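Local coordinates for DUF4595 domain-containing protein (Bacteroides vulgatus, PDB 3TZG) that is of unknown function but adopts a porin-like beta-barrel fold, built largely of antiparallel strands with one short helix, at residues A[64-69]-A[76-81]; A[95-100]-A[180-185]. All blocks are in the same frame, centred on the assembly; numbering follows the deposited sequence.

Contact 1 (A[64-69]-A[76-81]); sequences CNVTFQ and RESRAR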
loop_
_atom_site.group_PDB
_atom_site.type_symbol
_atom_site.label_atom_id
_atom_site.label_comp_id
_atom_site.label_asym_id
_atom_site.label_seq_id
_atom_site.Cartn_x
_atom_site.Cartn_y
_atom_site.Cartn_z
ATOM N N CYS A 64 -4.581 14.110 -1.269
ATOM C CA CYS A 64 -5.753 14.984 -1.241
ATOM C C CYS A 64 -7.003 14.201 -1.733
ATOM O O CYS A 64 -8.109 14.500 -1.280
ATOM C CB CYS A 64 -5.519 16.256 -2.057
ATOM S SG CYS A 64 -4.124 17.274 -1.482
ATOM N N ASN A 65 -6.818 13.227 -2.669
ATOM C CA ASN A 65 -7.842 12.339 -3.252
ATOM C C ASN A 65 -7.246 11.442 -4.340
ATOM O O ASN A 65 -6.204 11.761 -4.902
ATOM C CB ASN A 65 -9.048 13.112 -3.845
ATOM C CG ASN A 65 -8.742 13.937 -5.073
ATOM O OD1 ASN A 65 -8.692 13.428 -6.214
ATOM N ND2 ASN A 65 -8.609 15.243 -4.870
ATOM N N VAL A 66 -7.959 10.360 -4.673
ATOM C CA VAL A 66 -7.611 9.426 -5.737
ATOM C C VAL A 66 -8.927 8.881 -6.344
ATOM O O VAL A 66 -9.864 8.565 -5.615
ATOM C CB VAL A 66 -6.632 8.285 -5.296
ATOM C CG1 VAL A 66 -7.144 7.507 -4.083
ATOM C CG2 VAL A 66 -6.306 7.342 -6.455
ATOM N N THR A 67 -8.996 8.810 -7.673
ATOM C CA THR A 67 -10.134 8.217 -8.353
ATOM C C THR A 67 -9.570 7.049 -9.146
ATOM O O THR A 67 -8.606 7.226 -9.884
ATOM C CB THR A 67 -10.913 9.254 -9.186
ATOM O OG1 THR A 67 -11.279 10.353 -8.346
ATOM C CG2 THR A 67 -12.164 8.658 -9.859
ATOM N N PHE A 68 -10.109 5.848 -8.924
ATOM C CA PHE A 68 -9.716 4.627 -9.632
ATOM C C PHE A 68 -10.725 4.283 -10.690
ATOM O O PHE A 68 -11.932 4.328 -10.420
ATOM C CB PHE A 68 -9.576 3.432 -8.681
ATOM C CG PHE A 68 -8.493 3.516 -7.647
ATOM C CD1 PHE A 68 -7.224 3.020 -7.907
ATOM C CD2 PHE A 68 -8.764 4.008 -6.376
ATOM C CE1 PHE A 68 -6.225 3.067 -6.937
ATOM C CE2 PHE A 68 -7.770 4.042 -5.399
ATOM C CZ PHE A 68 -6.501 3.587 -5.696
ATOM N N GLN A 69 -10.246 3.897 -11.870
ATOM C CA GLN A 69 -11.104 3.456 -12.960
ATOM C C GLN A 69 -11.074 1.945 -12.975
ATOM O O GLN A 69 -9.996 1.346 -13.113
ATOM C CB GLN A 69 -10.665 4.065 -14.301
ATOM C CG GLN A 69 -11.792 4.210 -15.311
ATOM C CD GLN A 69 -12.790 5.261 -14.880
ATOM O OE1 GLN A 69 -12.434 6.308 -14.287
ATOM N NE2 GLN A 69 -14.059 5.011 -15.200
ATOM N N ARG A 76 -7.787 -0.264 -13.602
ATOM C CA ARG A 76 -7.029 -0.235 -14.841
ATOM C C ARG A 76 -6.112 0.988 -14.898
ATOM O O ARG A 76 -5.067 0.946 -15.555
ATOM C CB ARG A 76 -7.989 -0.254 -16.035
ATOM C CG ARG A 76 -8.853 -1.508 -16.068
ATOM C CD ARG A 76 -8.019 -2.763 -16.199
ATOM N NE ARG A 76 -8.829 -3.965 -16.036
ATOM C CZ ARG A 76 -8.376 -5.197 -16.216
ATOM N NH1 ARG A 76 -7.109 -5.401 -16.558
ATOM N NH2 ARG A 76 -9.186 -6.237 -16.066
ATOM N N GLU A 77 -6.497 2.062 -14.182
ATOM C CA GLU A 77 -5.799 3.352 -14.125
ATOM C C GLU A 77 -6.352 4.208 -12.992
ATOM O O GLU A 77 -7.485 3.979 -12.567
ATOM C CB GLU A 77 -5.950 4.079 -15.471
ATOM C CG GLU A 77 -7.396 4.206 -15.875
ATOM C CD GLU A 77 -7.654 4.781 -17.238
ATOM O OE1 GLU A 77 -7.596 6.025 -17.363
ATOM O OE2 GLU A 77 -8.077 4.008 -18.128
ATOM N N SER A 78 -5.566 5.183 -12.497
ATOM C CA SER A 78 -6.004 6.087 -11.412
ATOM C C SER A 78 -5.393 7.486 -11.560
ATOM O O SER A 78 -4.336 7.635 -12.195
ATOM C CB SER A 78 -5.639 5.529 -10.039
ATOM O OG SER A 78 -4.262 5.735 -9.745
ATOM N N ARG A 79 -6.061 8.505 -10.972
ATOM C CA ARG A 79 -5.575 9.873 -10.927
ATOM C C ARG A 79 -5.706 10.365 -9.506
ATOM O O ARG A 79 -6.766 10.207 -8.892
ATOM C CB ARG A 79 -6.266 10.811 -11.929
ATOM C CG ARG A 79 -5.448 12.087 -12.086
ATOM C CD ARG A 79 -5.703 12.884 -13.328
ATOM N NE ARG A 79 -4.665 13.908 -13.406
ATOM C CZ ARG A 79 -4.520 14.756 -14.414
ATOM N NH1 ARG A 79 -5.355 14.721 -15.445
ATOM N NH2 ARG A 79 -3.537 15.648 -14.400
ATOM N N ALA A 80 -4.616 10.938 -8.977
ATOM C CA ALA A 80 -4.565 11.423 -7.608
ATOM C C ALA A 80 -3.976 12.803 -7.510
ATOM O O ALA A 80 -3.127 13.198 -8.319
ATOM C CB ALA A 80 -3.739 10.472 -6.767
ATOM N N ARG A 81 -4.443 13.546 -6.511
ATOM C CA ARG A 81 -3.904 14.846 -6.156
ATOM C C ARG A 81 -3.206 14.644 -4.838
ATOM O O ARG A 81 -3.799 14.082 -3.920
ATOM C CB ARG A 81 -4.969 15.952 -6.124
ATOM C CG ARG A 81 -4.360 17.300 -5.752
ATOM C CD ARG A 81 -5.134 18.460 -6.313
ATOM N NE ARG A 81 -5.056 18.481 -7.770
ATOM C CZ ARG A 81 -5.642 19.390 -8.538
ATOM N NH1 ARG A 81 -6.341 20.377 -7.995
ATOM N NH2 ARG A 81 -5.527 19.323 -9.857
#
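The beta hairpin of strands 63-71 and 74-85 is zipped together here, beginning at a classic beta bulge in which Cys-64 and Asn-65 both face Arg-81. The carbonyl oxygen Arg-81 O takes Cys-64 N at 2.8 Å and, more weakly, Asn-65 N at 3.4 Å, while Arg-81 N returns a bond to Asn-65 O. Past the bulge, Thr-67 and Arg-79 form a regular hydrogen-bonded pair, with Thr-67 N to Arg-79 O at 2.9 Å and a reciprocal bond from Arg-79 N to Thr-67 O. Toward the turn, Gln-69 N reaches Glu-77 O and Arg-76 N reaches Gln-69 O. The segments run antiparallel at 168°, as expected of neighbouring strands in an up-and-down meander, and their side chains alternate between two faces.

Val-66, Phe-68, Ser-78 and Ala-80 line the buried face, which is turned to helix 181-188. Within the non-hydrogen-bonded pair Val-66 and Ala-80, the CB atoms lie 3.9 Å apart. With Val-66 CG1 between the backbone N and the carbonyl carbon (chi1 54°), the methyl CG2 is turned opposite the N and over one face of the Phe-68 ring, toward its rim, a contact within one strand. Ser-78 CB approaches the same ring obliquely from across the hairpin, 3.7 Å from Phe-68 CD1, and Ser-78 OG is hydrogen-bonded to Tyr-99 OH of the next strand.

The other face carries longer polar chains. Asn-65 and Arg-81 lie side by side and point the same way, Asn-65 ND2 coming 3.9 Å from Arg-81 CB, with the amide and guanidinium planes 43° apart. Farther out, Arg-81 NH2 makes a salt bridge to Asp-94 OD2. Near the turn, Gln-69 CB and Glu-77 CG touch at 3.6 Å through their methylene groups.

Contact 2 (A[95-100]-A[180-185]); sequences KQTVYD and GVDSFF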
loop_
_atom_site.group_PDB
_atom_site.type_symbol
_atom_site.label_atom_id
_atom_site.label_comp_id
_atom_site.label_asym_id
_atom_site.label_seq_id
_atom_site.Cartn_x
_atom_site.Cartn_y
_atom_site.Cartn_z
ATOM N N LYS A 95 -0.877 13.055 -9.925
ATOM C CA LYS A 95 -0.365 11.714 -10.176
ATOM C C LYS A 95 -1.275 10.955 -11.141
ATOM O O LYS A 95 -2.477 10.832 -10.908
ATOM C CB LYS A 95 -0.223 10.946 -8.860
ATOM C CG LYS A 95 0.491 9.611 -9.002
ATOM C CD LYS A 95 0.436 8.868 -7.685
ATOM C CE LYS A 95 1.105 7.533 -7.707
ATOM N NZ LYS A 95 1.148 6.910 -6.369
ATOM N N GLN A 96 -0.686 10.462 -12.227
ATOM C CA GLN A 96 -1.361 9.646 -13.229
ATOM C C GLN A 96 -0.782 8.235 -13.220
ATOM O O GLN A 96 0.407 8.041 -13.488
ATOM C CB GLN A 96 -1.248 10.270 -14.608
ATOM C CG GLN A 96 -2.232 11.355 -14.852
ATOM C CD GLN A 96 -2.035 12.045 -16.174
ATOM O OE1 GLN A 96 -1.055 11.842 -16.889
ATOM N NE2 GLN A 96 -2.966 12.897 -16.523
ATOM N N THR A 97 -1.617 7.259 -12.915
ATOM C CA THR A 97 -1.146 5.888 -12.808
ATOM C C THR A 97 -1.962 4.944 -13.689
ATOM O O THR A 97 -3.168 5.155 -13.884
ATOM C CB THR A 97 -1.221 5.456 -11.330
ATOM O OG1 THR A 97 -0.338 6.294 -10.596
ATOM C CG2 THR A 97 -0.809 4.012 -11.120
ATOM N N VAL A 98 -1.283 3.889 -14.189
ATOM C CA VAL A 98 -1.865 2.801 -14.964
ATOM C C VAL A 98 -1.419 1.474 -14.327
ATOM O O VAL A 98 -0.282 1.335 -13.871
ATOM C CB VAL A 98 -1.558 2.861 -16.485
ATOM C CG1 VAL A 98 -2.314 4.008 -17.138
ATOM C CG2 VAL A 98 -0.051 2.941 -16.777
ATOM N N TYR A 99 -2.363 0.531 -14.241
ATOM C CA TYR A 99 -2.195 -0.821 -13.676
ATOM C C TYR A 99 -2.268 -1.856 -14.829
ATOM O O TYR A 99 -3.241 -1.851 -15.589
ATOM C CB TYR A 99 -3.277 -1.079 -12.588
ATOM C CG TYR A 99 -3.318 -0.013 -11.507
ATOM C CD1 TYR A 99 -2.391 -0.009 -10.472
ATOM C CD2 TYR A 99 -4.257 1.011 -11.543
ATOM C CE1 TYR A 99 -2.370 1.008 -9.521
ATOM C CE2 TYR A 99 -4.271 2.019 -10.569
ATOM C CZ TYR A 99 -3.316 2.022 -9.566
ATOM O OH TYR A 99 -3.278 3.023 -8.610
ATOM N N ASP A 100 -1.202 -2.663 -15.021
ATOM C CA ASP A 100 -1.153 -3.700 -16.063
ATOM C C ASP A 100 -0.844 -5.042 -15.443
ATOM O O ASP A 100 -0.017 -5.143 -14.522
ATOM C CB ASP A 100 -0.160 -3.380 -17.152
ATOM C CG ASP A 100 -0.648 -2.223 -17.999
ATOM O OD1 ASP A 100 -1.387 -2.475 -18.994
ATOM O OD2 ASP A 100 -0.301 -1.067 -17.671
ATOM N N GLY A 180 3.098 5.754 -2.536
ATOM C CA GLY A 180 1.951 6.599 -2.220
ATOM C C GLY A 180 0.757 5.945 -1.559
ATOM O O GLY A 180 0.536 4.737 -1.702
ATOM N N VAL A 181 -0.054 6.778 -0.877
ATOM C CA VAL A 181 -1.241 6.386 -0.103
ATOM C C VAL A 181 -2.327 5.800 -1.072
ATOM O O VAL A 181 -3.113 4.921 -0.668
ATOM C CB VAL A 181 -1.757 7.573 0.761
ATOM C CG1 VAL A 181 -3.109 7.291 1.401
ATOM C CG2 VAL A 181 -0.749 7.892 1.859
ATOM N N ASP A 182 -2.308 6.213 -2.353
ATOM C CA ASP A 182 -3.232 5.662 -3.337
ATOM C C ASP A 182 -2.892 4.180 -3.586
ATOM O O ASP A 182 -3.803 3.356 -3.683
ATOM C CB ASP A 182 -3.225 6.475 -4.640
ATOM C CG ASP A 182 -1.876 6.686 -5.269
ATOM O OD1 ASP A 182 -0.987 7.263 -4.586
ATOM O OD2 ASP A 182 -1.725 6.353 -6.473
ATOM N N SER A 183 -1.589 3.828 -3.608
ATOM C CA SER A 183 -1.171 2.439 -3.781
ATOM C C SER A 183 -1.520 1.632 -2.524
ATOM O O SER A 183 -1.913 0.461 -2.637
ATOM C CB SER A 183 0.314 2.349 -4.104
ATOM O OG SER A 183 0.605 2.621 -5.473
ATOM N N PHE A 184 -1.433 2.276 -1.323
ATOM C CA PHE A 184 -1.821 1.638 -0.075
ATOM C C PHE A 184 -3.262 1.130 -0.201
ATOM O O PHE A 184 -3.500 -0.071 -0.042
ATOM C CB PHE A 184 -1.666 2.601 1.109
ATOM C CG PHE A 184 -2.352 2.127 2.365
ATOM C CD1 PHE A 184 -1.761 1.170 3.177
ATOM C CD2 PHE A 184 -3.610 2.615 2.721
ATOM C CE1 PHE A 184 -2.399 0.731 4.333
ATOM C CE2 PHE A 184 -4.251 2.166 3.882
ATOM C CZ PHE A 184 -3.635 1.241 4.683
ATOM N N PHE A 185 -4.208 2.040 -0.559
ATOM C CA PHE A 185 -5.617 1.717 -0.731
ATOM C C PHE A 185 -5.839 0.716 -1.882
ATOM O O PHE A 185 -6.665 -0.199 -1.737
ATOM C CB PHE A 185 -6.433 2.984 -0.955
ATOM C CG PHE A 185 -6.634 3.734 0.335
ATOM C CD1 PHE A 185 -7.298 3.143 1.411
ATOM C CD2 PHE A 185 -6.141 5.027 0.495
ATOM C CE1 PHE A 185 -7.449 3.832 2.620
ATOM C CE2 PHE A 185 -6.301 5.711 1.705
ATOM C CZ PHE A 185 -6.951 5.107 2.755
#
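Lys-95 meets Asp-182 in a buried salt bridge between strand 90-102 and the first turn of helix 181-188. The ammonium sits close to both carboxylate oxygens: Lys-95 NZ lies 2.8 Å from Asp-182 OD1, on its syn lone pair, and makes a weak bond of 2.9 Å to Asp-182 OD2. The two side chains come from opposite directions. Lysine reaches across fully extended, every torsion near 180°, its CD and CE running alongside the carboxylate. Also at the ammonium, Tyr-112 OH forms a weak hydrogen bond and Asp-179 a long, weak ion pair. Replacing Lys-95 by a methionine would probably leave the buried carboxylate of Asp-182 without its countercharge and free to turn.

In the next shell, Thr-97 and Tyr-99 follow on the same side of the strand; their hydroxyls pair with Ser-110 and Ser-78, while the Tyr-99 ring stacks on Tyr-186. Gly-180 occupies the N-cap, where Gly-180 O accepts Phe-184 N at 3.2 Å, and Ser-183 OG is tied to Asp-179 O. The arrangement is that of a short helix packed against the inward face of a beta-barrel wall, joined to it by a buried ion pair.

How the contacts relate
Strand 74-85 pairs with strand 63-71 in contact 1 and, along its other edge, with the strand 90-102 used in contact 2: Ala-80 O with Lys-95 N and Ser-78 N with Thr-97 O, each 2.8 Å apart and probably hydrogen-bonded. The centres of the two contacts lie about 7 Å apart. Contact 1 is part of the wall, partly buried, and held chiefly by backbone hydrogen bonds, with mainly apolar groups on one face and polar chains on the other. Contact 2 is more interior and rests on side-chain charge, with little buried area. They also touch where Phe-68 CZ comes 3.4 Å from Asp-182 O, bringing the hairpin against the same helix.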